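Uncharacterized protein (Staphylococcus aureus subsp. aureus, PDB 3H04) is of unknown function but has an alpha/beta-hydrolase fold of the feruloyl-esterase-like kind and is probably a serine hydrolase. Local coordinates at residues P71-L75 and D76-E80; K137-S141 and Y142-I146; Q148-E152 and T153-Q157; K184-N187 and M188-I191; Y221-P224 and V225-E229. One frame throughout, in Å; residues are numbered along the deposited sequence. Where two conformers were deposited one is given.

Interaction 1. Residues P71-L75 and D76-E80; sequences PEVSL and DCIIE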
# COMPACT_ATOMS: atom_id res chain seq x y z
N PRO A 71 -15.24 -4.71 -1.10
CA PRO A 71 -15.56 -6.01 -1.68
C PRO A 71 -16.28 -5.95 -3.02
O PRO A 71 -16.70 -6.98 -3.53
CB PRO A 71 -16.50 -6.59 -0.62
CG PRO A 71 -17.31 -5.38 -0.21
CD PRO A 71 -16.27 -4.28 -0.13
N GLU A 72 -16.45 -4.77 -3.59
CA GLU A 72 -17.25 -4.65 -4.82
C GLU A 72 -16.48 -5.19 -6.02
O GLU A 72 -17.09 -5.56 -7.02
CB GLU A 72 -17.66 -3.22 -5.11
CG GLU A 72 -18.55 -2.61 -4.03
CD GLU A 72 -17.78 -1.88 -2.91
OE1 GLU A 72 -16.54 -2.03 -2.78
OE2 GLU A 72 -18.46 -1.15 -2.18
N VAL A 73 -15.15 -5.24 -5.92
CA VAL A 73 -14.33 -6.00 -6.89
C VAL A 73 -13.47 -6.97 -6.09
O VAL A 73 -13.44 -6.89 -4.85
CB VAL A 73 -13.43 -5.11 -7.73
CG1 VAL A 73 -14.27 -4.01 -8.47
CG2 VAL A 73 -12.24 -4.53 -6.86
N SER A 74 -12.81 -7.89 -6.78
CA SER A 74 -11.92 -8.83 -6.12
C SER A 74 -10.45 -8.34 -6.11
O SER A 74 -10.08 -7.36 -6.77
CB SER A 74 -11.96 -10.19 -6.84
OG SER A 74 -11.15 -10.13 -8.02
N LEU A 75 -9.59 -9.04 -5.38
CA LEU A 75 -8.17 -8.72 -5.39
C LEU A 75 -7.54 -8.89 -6.80
O LEU A 75 -6.59 -8.20 -7.13
CB LEU A 75 -7.39 -9.57 -4.38
CG LEU A 75 -5.88 -9.41 -4.29
CD1 LEU A 75 -5.46 -7.96 -3.90
CD2 LEU A 75 -5.26 -10.37 -3.29
N ASP A 76 -8.09 -9.79 -7.64
CA ASP A 76 -7.56 -9.92 -9.00
C ASP A 76 -7.79 -8.61 -9.76
O ASP A 76 -6.92 -8.17 -10.50
CB ASP A 76 -8.20 -11.08 -9.79
CG ASP A 76 -7.66 -12.45 -9.38
OD1 ASP A 76 -6.47 -12.60 -9.03
OD2 ASP A 76 -8.47 -13.40 -9.42
N CYS A 77 -8.96 -8.02 -9.58
CA CYS A 77 -9.25 -6.71 -10.14
C CYS A 77 -8.35 -5.58 -9.57
O CYS A 77 -7.91 -4.74 -10.34
CB CYS A 77 -10.71 -6.40 -9.93
SG CYS A 77 -11.28 -4.87 -10.70
N ILE A 78 -8.09 -5.57 -8.25
CA ILE A 78 -7.20 -4.62 -7.64
C ILE A 78 -5.81 -4.66 -8.30
O ILE A 78 -5.26 -3.63 -8.71
CB ILE A 78 -7.10 -4.84 -6.11
CG1 ILE A 78 -8.46 -4.49 -5.44
CG2 ILE A 78 -5.84 -4.02 -5.50
CD1 ILE A 78 -8.45 -4.58 -3.91
N ILE A 79 -5.26 -5.86 -8.43
CA ILE A 79 -3.95 -6.05 -9.01
C ILE A 79 -3.95 -5.59 -10.46
O ILE A 79 -3.01 -4.92 -10.92
CB ILE A 79 -3.49 -7.50 -8.88
CG1 ILE A 79 -3.29 -7.79 -7.36
CG2 ILE A 79 -2.20 -7.76 -9.69
CD1 ILE A 79 -3.02 -9.26 -7.05
N GLU A 80 -5.03 -5.89 -11.17
CA GLU A 80 -5.14 -5.42 -12.56
C GLU A 80 -5.18 -3.88 -12.64
O GLU A 80 -4.54 -3.30 -13.49
CB GLU A 80 -6.37 -6.03 -13.28
CG GLU A 80 -6.12 -7.44 -13.74
CD GLU A 80 -7.34 -8.12 -14.36
OE1 GLU A 80 -8.38 -7.44 -14.63
OE2 GLU A 80 -7.22 -9.36 -14.58
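Val73 is the bump that fills the shoulder formed by Cys77 and Ile78 at the start of a helix. Val73 CB lies 3.7 Å from Cys77 SG. Its CG1 leans on SG, while CG2 leans on CB of the cysteine. CG2 of Val73 also reaches Ile78 CG1 at 4.0 Å. Ser74 is the N-cap of the helix. Val73, just before it, and Ile78, four residues after it, therefore form a hydrophobic staple. Ser74 OG takes a weak bond from Asp76 N (3.1 Å) and another weak one from Cys77 N. The firmer hold is the backbone bond from Ile78 N to Ser74 O. Leu75 lies against Ile78 and Ile79. Its CG is anti to the backbone N (chi1 178°), which sets the branch beside Ile79. Leu75 CG lies 4.0 Å from Ile79 CD1, and CD1 of Leu75 settles against Ile78 CB at 4.2 Å. Ile79 CG1 lies 3.3 Å from Leu75 O. Asp76 OD1 forms a salt bridge with Lys198 and a hydrogen bond with Tyr199. The turn opens helix 75-91 after strand 60-65. Leu75, Ile78 and Ile79 pack on Tyr108, Leu109 and Leu112 of helix 105-116, while the backbone of Leu75 bonds to Ile189.

Interaction 2. Residues K137-S141 and Y142-I146; sequences KTTNS and YYAKI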
# COMPACT_ATOMS: atom_id res chain seq x y z
N LYS A 137 -5.77 -14.92 8.17
CA LYS A 137 -6.79 -15.95 8.08
C LYS A 137 -7.71 -15.96 9.30
O LYS A 137 -8.92 -16.18 9.18
CB LYS A 137 -6.10 -17.30 7.96
CG LYS A 137 -5.39 -17.51 6.64
CD LYS A 137 -4.56 -18.83 6.61
CE LYS A 137 -5.42 -20.06 6.80
NZ LYS A 137 -4.58 -21.21 7.12
N THR A 138 -7.17 -15.68 10.48
CA THR A 138 -7.92 -15.80 11.70
C THR A 138 -8.45 -14.45 12.21
O THR A 138 -8.14 -13.39 11.66
CB THR A 138 -7.05 -16.45 12.80
OG1 THR A 138 -5.96 -15.58 13.06
CG2 THR A 138 -6.48 -17.81 12.34
N THR A 139 -9.27 -14.52 13.24
CA THR A 139 -9.78 -13.34 13.92
C THR A 139 -8.67 -12.52 14.50
O THR A 139 -7.78 -13.05 15.12
CB THR A 139 -10.72 -13.77 15.06
OG1 THR A 139 -11.92 -14.25 14.46
CG2 THR A 139 -11.06 -12.61 15.97
N ASN A 140 -8.71 -11.21 14.26
CA ASN A 140 -7.79 -10.27 14.89
C ASN A 140 -8.43 -9.72 16.17
O ASN A 140 -9.50 -9.10 16.13
CB ASN A 140 -7.43 -9.15 13.91
CG ASN A 140 -6.43 -8.13 14.49
OD1 ASN A 140 -6.69 -7.48 15.53
ND2 ASN A 140 -5.34 -7.93 13.78
N SER A 141 -7.76 -9.98 17.30
CA SER A 141 -8.17 -9.52 18.64
C SER A 141 -8.50 -8.05 18.76
O SER A 141 -9.45 -7.67 19.46
CB SER A 141 -7.00 -9.76 19.64
OG SER A 141 -6.94 -11.11 19.97
N TYR A 142 -7.66 -7.23 18.17
CA TYR A 142 -7.81 -5.78 18.27
C TYR A 142 -9.14 -5.34 17.67
O TYR A 142 -9.77 -4.43 18.20
CB TYR A 142 -6.63 -5.09 17.62
CG TYR A 142 -6.68 -3.60 17.63
CD1 TYR A 142 -6.10 -2.85 18.69
CD2 TYR A 142 -7.25 -2.90 16.59
CE1 TYR A 142 -6.18 -1.43 18.72
CE2 TYR A 142 -7.33 -1.51 16.59
CZ TYR A 142 -6.79 -0.79 17.67
OH TYR A 142 -6.84 0.57 17.61
N TYR A 143 -9.58 -5.98 16.58
CA TYR A 143 -10.81 -5.58 15.87
C TYR A 143 -12.10 -6.27 16.32
O TYR A 143 -13.19 -5.85 15.95
CB TYR A 143 -10.59 -5.81 14.37
CG TYR A 143 -9.55 -4.88 13.80
CD1 TYR A 143 -9.76 -3.51 13.78
CD2 TYR A 143 -8.37 -5.36 13.29
CE1 TYR A 143 -8.79 -2.64 13.20
CE2 TYR A 143 -7.41 -4.50 12.72
CZ TYR A 143 -7.62 -3.13 12.73
OH TYR A 143 -6.68 -2.29 12.17
N ALA A 144 -11.96 -7.36 17.09
CA ALA A 144 -13.09 -8.23 17.44
C ALA A 144 -14.28 -7.57 18.17
O ALA A 144 -15.45 -7.82 17.82
CB ALA A 144 -12.54 -9.44 18.24
N LYS A 145 -14.01 -6.70 19.15
CA LYS A 145 -15.11 -6.10 19.95
C LYS A 145 -16.02 -5.24 19.07
O LYS A 145 -17.24 -5.38 19.09
CB LYS A 145 -14.60 -5.23 21.09
CG LYS A 145 -13.86 -5.97 22.22
CD LYS A 145 -14.03 -5.22 23.55
CE LYS A 145 -13.15 -5.81 24.65
NZ LYS A 145 -13.64 -5.52 26.05
N ILE A 146 -15.41 -4.33 18.30
CA ILE A 146 -16.17 -3.47 17.42
C ILE A 146 -16.87 -4.31 16.38
O ILE A 146 -18.07 -4.07 16.08
CB ILE A 146 -15.29 -2.35 16.77
CG1 ILE A 146 -14.85 -1.36 17.86
CG2 ILE A 146 -16.09 -1.58 15.70
CD1 ILE A 146 -14.41 0.02 17.30
O HOH W 1 -11.51 -6.10 20.32
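Asn140 OD1 is gripped by two backbone N-H groups of the helix that follows. Tyr142 N donates to Asn140 OD1 at 2.8 Å. The second bond, at 3.4 Å, runs from Tyr143 N to Asn140 OD1. Both bonds are weak, and that from Tyr142 is strongly bent. Asn140 O takes two more weak bonds, from Tyr143 N and from Ala144 N at 3.2 Å. The first helical turn is thus held by several bent bonds and no straight one. CG of Asn140 lies anti to the backbone N (chi1 -179°), which carries the amide over the helix start and beside Tyr142 CB. There its plane stands 84° from the Tyr142 ring. Against Tyr143 the amide is tilted by 52°, with Asn140 CG 3.6 Å from Tyr143 CD2. The two tyrosines also touch: Tyr142 CD2 stands 3.7 Å above the Tyr143 ring, over its centre. Water 1 gives to Ser141 O at 2.7 Å and accepts from Lys145 N at 2.8 Å. It thus stands between a carbonyl and an N-H one turn apart, in place of a direct bond. Asn140 ND2 and Tyr143 OH are bonded to Tyr221 and Asp222, and Tyr142 stacks on Tyr221. The arrangement is an asparagine N-cap. It starts helix 141-147 in the helical insertion between strands 121-125 and 212-217, where an alpha/beta hydrolase often carries its cap region.

Interaction 3. Residues Q148-E152 and T153-Q157; sequences QSINE and TMIAQ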
# COMPACT_ATOMS: atom_id res chain seq x y z
N GLN A 148 -18.02 -7.31 16.63
CA GLN A 148 -19.16 -7.90 17.30
C GLN A 148 -20.30 -6.92 17.64
O GLN A 148 -21.39 -7.37 18.03
CB GLN A 148 -18.68 -8.56 18.60
CG GLN A 148 -17.92 -9.81 18.32
CD GLN A 148 -17.21 -10.36 19.55
OE1 GLN A 148 -17.56 -10.02 20.68
NE2 GLN A 148 -16.21 -11.23 19.33
N SER A 149 -20.08 -5.61 17.50
CA SER A 149 -21.09 -4.61 17.92
C SER A 149 -21.86 -4.12 16.71
O SER A 149 -22.83 -3.36 16.86
CB SER A 149 -20.47 -3.41 18.63
OG SER A 149 -19.30 -3.73 19.40
N ILE A 150 -21.46 -4.54 15.52
CA ILE A 150 -22.25 -4.28 14.32
C ILE A 150 -22.84 -5.59 13.80
O ILE A 150 -22.63 -6.65 14.41
CB ILE A 150 -21.42 -3.60 13.24
CG1 ILE A 150 -20.26 -4.49 12.78
CG2 ILE A 150 -20.92 -2.24 13.74
CD1 ILE A 150 -19.13 -3.70 12.19
N ASN A 151 -23.63 -5.54 12.73
CA ASN A 151 -24.13 -6.77 12.10
C ASN A 151 -23.88 -6.70 10.58
O ASN A 151 -23.37 -5.71 10.08
CB ASN A 151 -25.61 -6.91 12.41
CG ASN A 151 -26.38 -5.73 11.92
OD1 ASN A 151 -26.16 -5.29 10.80
ND2 ASN A 151 -27.17 -5.13 12.78
N GLU A 152 -24.25 -7.75 9.87
CA GLU A 152 -24.00 -7.87 8.43
C GLU A 152 -24.84 -6.93 7.56
O GLU A 152 -24.47 -6.67 6.42
CB GLU A 152 -24.31 -9.31 7.96
CG GLU A 152 -23.33 -10.40 8.39
CD GLU A 152 -23.77 -11.82 7.95
OE1 GLU A 152 -24.83 -12.31 8.41
OE2 GLU A 152 -23.06 -12.44 7.14
N THR A 153 -25.99 -6.48 8.06
CA THR A 153 -26.79 -5.52 7.29
C THR A 153 -26.12 -4.18 7.41
O THR A 153 -25.94 -3.51 6.41
CB THR A 153 -28.23 -5.39 7.76
OG1 THR A 153 -28.93 -6.58 7.42
CG2 THR A 153 -28.93 -4.18 7.07
N MET A 154 -25.80 -3.80 8.66
CA MET A 154 -25.04 -2.60 8.98
C MET A 154 -23.86 -2.51 8.01
O MET A 154 -23.70 -1.51 7.33
CB MET A 154 -24.57 -2.65 10.45
CG MET A 154 -24.44 -1.31 11.20
SD MET A 154 -22.73 -0.74 11.24
CE MET A 154 -22.36 -1.02 9.53
N ILE A 155 -23.08 -3.59 7.91
CA ILE A 155 -21.89 -3.62 7.04
C ILE A 155 -22.23 -3.61 5.55
O ILE A 155 -21.58 -2.89 4.78
CB ILE A 155 -20.93 -4.80 7.39
CG1 ILE A 155 -20.61 -4.81 8.91
CG2 ILE A 155 -19.66 -4.76 6.57
CD1 ILE A 155 -20.08 -3.52 9.47
N ALA A 156 -23.29 -4.31 5.14
CA ALA A 156 -23.63 -4.33 3.73
C ALA A 156 -24.06 -2.94 3.28
O ALA A 156 -23.83 -2.54 2.14
CB ALA A 156 -24.71 -5.33 3.46
N GLN A 157 -24.67 -2.17 4.17
CA GLN A 157 -25.11 -0.83 3.78
C GLN A 157 -23.97 0.19 3.76
O GLN A 157 -24.20 1.36 3.45
CB GLN A 157 -26.29 -0.37 4.65
CG GLN A 157 -27.56 -1.23 4.49
CD GLN A 157 -28.02 -1.39 3.01
OE1 GLN A 157 -28.06 -2.51 2.48
NE2 GLN A 157 -28.31 -0.27 2.34
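Asn151 and Met154 set their side chains at about a right angle, and the amide oxygen of the first meets the backbone of the second. Met154 N donates to Asn151 OD1 at 2.6 Å, with an N-H...O angle of 164°. The donor lies nearly along the C=O axis. This bond makes Asn151 the N-cap of the helix. Asn151 reaches this place by folding its CG between its own N and carbonyl carbon (chi1 58°), which swings OD1 toward the first turn. The backbone N of Asn151 itself is buried here with no partner in the model. Backbone bonds continue the turn. Ile155 N gives to Asn151 O at 3.0 Å. Ala156 N gives to Glu152 O at 2.9 Å, from well above the carbonyl plane. Just before the cap, Ile150 crosses Ile155 at about a right angle. The two sit where a hydrophobic staple would place them, one before the N-cap and one four after it. Their terminal methyls are modelled too close, so the exact fit there is doubtful. Ile150 also runs at a slant to Met154, near its sulfur, but Met154 was deposited in two conformers and that touch is uncertain. Ile150 and Ile155 both pack on Tyr178 of helix 173-182, and Ile155 also reaches Ile175. Glu152 touches Tyr178 as well. The chemistry divides the work: the straight, short Asn151 bond caps the start of helix 152-156 and probably sets where it begins at the surface, while the isoleucines join it to helix 173-182.

Interaction 4. Residues K184-N187 and M188-I191; sequences KWIN and MINI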
# COMPACT_ATOMS: atom_id res chain seq x y z
N LYS A 184 -12.93 -12.82 8.37
CA LYS A 184 -13.47 -13.00 7.02
C LYS A 184 -12.73 -12.20 5.93
O LYS A 184 -13.22 -12.08 4.82
CB LYS A 184 -14.94 -12.60 7.00
CG LYS A 184 -15.84 -13.54 7.76
CD LYS A 184 -17.21 -12.90 8.06
CE LYS A 184 -17.92 -13.74 9.17
NZ LYS A 184 -19.37 -13.45 9.37
N TRP A 185 -11.59 -11.61 6.26
CA TRP A 185 -10.86 -10.75 5.32
C TRP A 185 -10.41 -11.51 4.07
O TRP A 185 -10.54 -11.01 2.98
CB TRP A 185 -9.66 -10.10 6.00
CG TRP A 185 -8.96 -9.05 5.18
CD1 TRP A 185 -9.43 -7.82 4.85
CD2 TRP A 185 -7.64 -9.12 4.65
NE1 TRP A 185 -8.52 -7.13 4.10
CE2 TRP A 185 -7.38 -7.89 4.00
CE3 TRP A 185 -6.61 -10.09 4.71
CZ2 TRP A 185 -6.18 -7.62 3.36
CZ3 TRP A 185 -5.44 -9.84 4.07
CH2 TRP A 185 -5.20 -8.60 3.42
N ILE A 186 -9.88 -12.72 4.24
CA ILE A 186 -9.53 -13.55 3.07
C ILE A 186 -10.77 -13.90 2.20
O ILE A 186 -10.69 -13.96 0.97
CB ILE A 186 -8.84 -14.85 3.48
CG1 ILE A 186 -7.45 -14.57 4.04
CG2 ILE A 186 -8.78 -15.83 2.28
CD1 ILE A 186 -6.40 -14.22 3.01
N ASN A 187 -11.91 -14.06 2.84
CA ASN A 187 -13.13 -14.35 2.10
C ASN A 187 -13.51 -13.16 1.25
O ASN A 187 -13.92 -13.33 0.10
CB ASN A 187 -14.27 -14.66 3.08
CG ASN A 187 -13.96 -15.81 4.00
OD1 ASN A 187 -14.56 -16.87 3.90
ND2 ASN A 187 -12.99 -15.61 4.89
N MET A 188 -13.34 -11.96 1.80
CA MET A 188 -13.74 -10.72 1.10
C MET A 188 -12.77 -10.32 -0.02
O MET A 188 -13.17 -9.62 -0.95
CB MET A 188 -14.03 -9.63 2.11
CG MET A 188 -15.31 -9.99 2.93
SD MET A 188 -15.50 -9.21 4.55
CE MET A 188 -15.95 -7.61 3.82
N ILE A 189 -11.54 -10.83 0.02
CA ILE A 189 -10.58 -10.74 -1.10
C ILE A 189 -11.13 -11.42 -2.37
O ILE A 189 -10.88 -10.96 -3.47
CB ILE A 189 -9.20 -11.29 -0.64
CG1 ILE A 189 -8.42 -10.17 0.03
CG2 ILE A 189 -8.42 -11.96 -1.79
CD1 ILE A 189 -7.41 -10.66 1.02
N ASN A 190 -11.92 -12.47 -2.17
CA ASN A 190 -12.82 -13.04 -3.18
C ASN A 190 -12.01 -13.55 -4.39
O ASN A 190 -12.24 -13.14 -5.52
CB ASN A 190 -13.89 -12.04 -3.61
CG ASN A 190 -15.02 -12.68 -4.40
OD1 ASN A 190 -15.23 -13.89 -4.32
ND2 ASN A 190 -15.74 -11.88 -5.20
N ILE A 191 -11.01 -14.38 -4.13
CA ILE A 191 -10.24 -14.99 -5.21
C ILE A 191 -10.29 -16.48 -5.08
O ILE A 191 -10.69 -16.98 -4.03
CB ILE A 191 -8.77 -14.50 -5.29
CG1 ILE A 191 -8.00 -14.78 -3.98
CG2 ILE A 191 -8.77 -13.10 -5.82
CD1 ILE A 191 -6.71 -14.08 -3.86
O HOH W 2 -10.65 -15.44 -1.40
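Ile189 CD1 sits over one face of the Trp185 indole, one turn along the same helix. The methyl is 3.6 Å from the centroid of the six-membered ring and only 7° off the ring normal, a CH-pi contact. Its closest ring atom is Trp185 CZ3, at 3.7 Å. The indole is in place because its CG points opposite the backbone N (chi1 -172°), which carries the ring forward, alongside Ile189. Ile186 CD1 touches the same Ile189 methyl at 4.2 Å. Helix 185-189 belongs to the insertion between strands 121-125 and 212-217, a usual site for the cap of an alpha/beta hydrolase. From there Trp185 NE1 donates to Gly39 O, and the ring meets Phe136 edge-to-face. Met188 N bonds to Lys184 O at 3.0 Å, and Met188 CG lies 3.5 Å from the same oxygen. Beyond it the methionine packs on Met41, Ile175 and Ala179. Ile189 N bonds to Trp185 O at 3.1 Å. The helix then ends. Asn190 takes a positive phi (61°), and its N makes only a weak bond to Asn187 O. Water 2 donates to Ile186 O at 2.8 Å and accepts from Ile191 N, bridging the helix end and the chain that leaves it.

Interaction 5. Residues Y221-P224 and V225-E229; sequences YDVP and VEESE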
# COMPACT_ATOMS: atom_id res chain seq x y z
N TYR A 221 -0.63 -4.01 15.89
CA TYR A 221 -1.79 -4.88 16.14
C TYR A 221 -2.55 -5.29 14.86
O TYR A 221 -3.40 -6.17 14.91
CB TYR A 221 -2.79 -4.14 17.08
CG TYR A 221 -3.15 -2.75 16.57
CD1 TYR A 221 -4.07 -2.57 15.53
CD2 TYR A 221 -2.54 -1.61 17.08
CE1 TYR A 221 -4.36 -1.35 15.05
CE2 TYR A 221 -2.82 -0.36 16.60
CZ TYR A 221 -3.74 -0.23 15.58
OH TYR A 221 -4.03 1.00 15.07
N ASP A 222 -2.24 -4.66 13.72
CA ASP A 222 -2.96 -4.87 12.46
C ASP A 222 -2.20 -5.79 11.48
O ASP A 222 -2.75 -6.77 10.94
CB ASP A 222 -3.22 -3.49 11.82
CG ASP A 222 -4.03 -3.59 10.50
OD1 ASP A 222 -5.25 -3.41 10.50
OD2 ASP A 222 -3.42 -3.84 9.45
N VAL A 223 -0.90 -5.49 11.29
CA VAL A 223 0.01 -6.26 10.48
C VAL A 223 1.18 -6.64 11.40
O VAL A 223 1.91 -5.78 11.81
CB VAL A 223 0.63 -5.46 9.31
CG1 VAL A 223 1.65 -6.33 8.57
CG2 VAL A 223 -0.43 -4.97 8.38
N PRO A 224 1.31 -7.88 11.75
CA PRO A 224 2.40 -8.22 12.66
C PRO A 224 3.80 -7.80 12.11
O PRO A 224 4.06 -7.94 10.93
CB PRO A 224 2.33 -9.74 12.73
CG PRO A 224 1.04 -10.10 12.30
CD PRO A 224 0.55 -9.07 11.32
N VAL A 225 4.68 -7.33 12.99
CA VAL A 225 6.05 -6.97 12.58
C VAL A 225 6.81 -8.15 11.96
O VAL A 225 7.71 -7.97 11.14
CB VAL A 225 6.85 -6.35 13.79
CG1 VAL A 225 7.15 -7.42 14.85
CG2 VAL A 225 8.12 -5.68 13.26
N GLU A 226 6.45 -9.38 12.32
CA GLU A 226 6.98 -10.54 11.60
C GLU A 226 6.84 -10.53 10.08
O GLU A 226 7.64 -11.18 9.37
CB GLU A 226 6.46 -11.88 12.19
CG GLU A 226 6.94 -12.13 13.60
CD GLU A 226 6.00 -11.56 14.72
OE1 GLU A 226 5.17 -10.65 14.49
OE2 GLU A 226 6.12 -12.05 15.86
N GLU A 227 5.85 -9.80 9.53
CA GLU A 227 5.73 -9.71 8.07
C GLU A 227 6.92 -8.96 7.46
O GLU A 227 7.42 -9.31 6.36
CB GLU A 227 4.42 -9.06 7.63
CG GLU A 227 3.17 -9.91 8.00
CD GLU A 227 3.28 -11.35 7.42
OE1 GLU A 227 3.71 -11.51 6.24
OE2 GLU A 227 2.96 -12.32 8.14
N SER A 228 7.40 -7.96 8.18
CA SER A 228 8.61 -7.24 7.76
C SER A 228 9.86 -8.08 7.98
O SER A 228 10.75 -8.09 7.10
CB SER A 228 8.74 -5.92 8.52
OG SER A 228 7.87 -4.91 8.02
N GLU A 229 9.93 -8.78 9.13
CA GLU A 229 11.07 -9.70 9.41
C GLU A 229 11.15 -10.75 8.31
O GLU A 229 12.23 -11.05 7.82
CB GLU A 229 10.96 -10.36 10.79
CG GLU A 229 10.96 -9.39 11.96
CD GLU A 229 10.54 -10.00 13.31
OE1 GLU A 229 10.17 -11.20 13.39
OE2 GLU A 229 10.60 -9.24 14.29
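Pro224 O accepts from Glu227 N at 2.9 Å, with an N-H...O angle of 163°. The donor stands 45° out of the carbonyl plane, as the chain turns tightly here into a helix. This is the one hydrogen bond between residues 221-224 and 225-229. The side chains round it fit closely. Glu227 CB lies 3.5 Å from Pro224 O. Val223 meets Glu227 at about a right angle, and its CG1, set opposite the backbone N (chi1 176°), comes within 3.9 Å of Glu227 CG. Glu226 folds back toward the proline. Its chain bends at chi2 and brings OE1 to 3.5 Å from Pro224 CB. This is plain contact, acid oxygen beside a proline carbon. The next shell fixes these groups. Glu227 is bent too, and its carboxylate forms a salt bridge with Arg130, which would probably keep it charged although it is buried. Ser228 OG bonds to His216 ND1, and the other ring nitrogen of His216 bonds to Val223 O. One imidazole on strand 212-217 therefore ties the loop and the helix together. Upstream, the backbone N atoms of Asp222 and Val223 both donate to Asp220 OD1, and the Val223 side chain touches His248. Asp220 and His248 are placed like the acid and base of a Ser-His-Asp triad. The turn is therefore consistent with the acid loop of an alpha/beta hydrolase, between strand 212-217 and helix 226-232.

The five contacts each mark the start or course of a helix, and four of them form two touching pairs. Interactions 1 and 4 have centres 10 Å apart and are joined by Leu75 N to Ile189 O at 3.0 Å. Interactions 2 and 5 have centres 15 Å apart. Tyr143 OH lies 2.5 Å from Asp222 OD1, and Asn140 ND2 lies 2.9 Å from Tyr221 O, which ties the helical insertion to the probable acid loop. Interaction 3 adjoins interaction 2 in sequence but lies farther out, its centre about 27 Å from that of interaction 5. Of the five, interaction 5 touches the probable triad. Trp185 and Tyr143 only come near the probable active site.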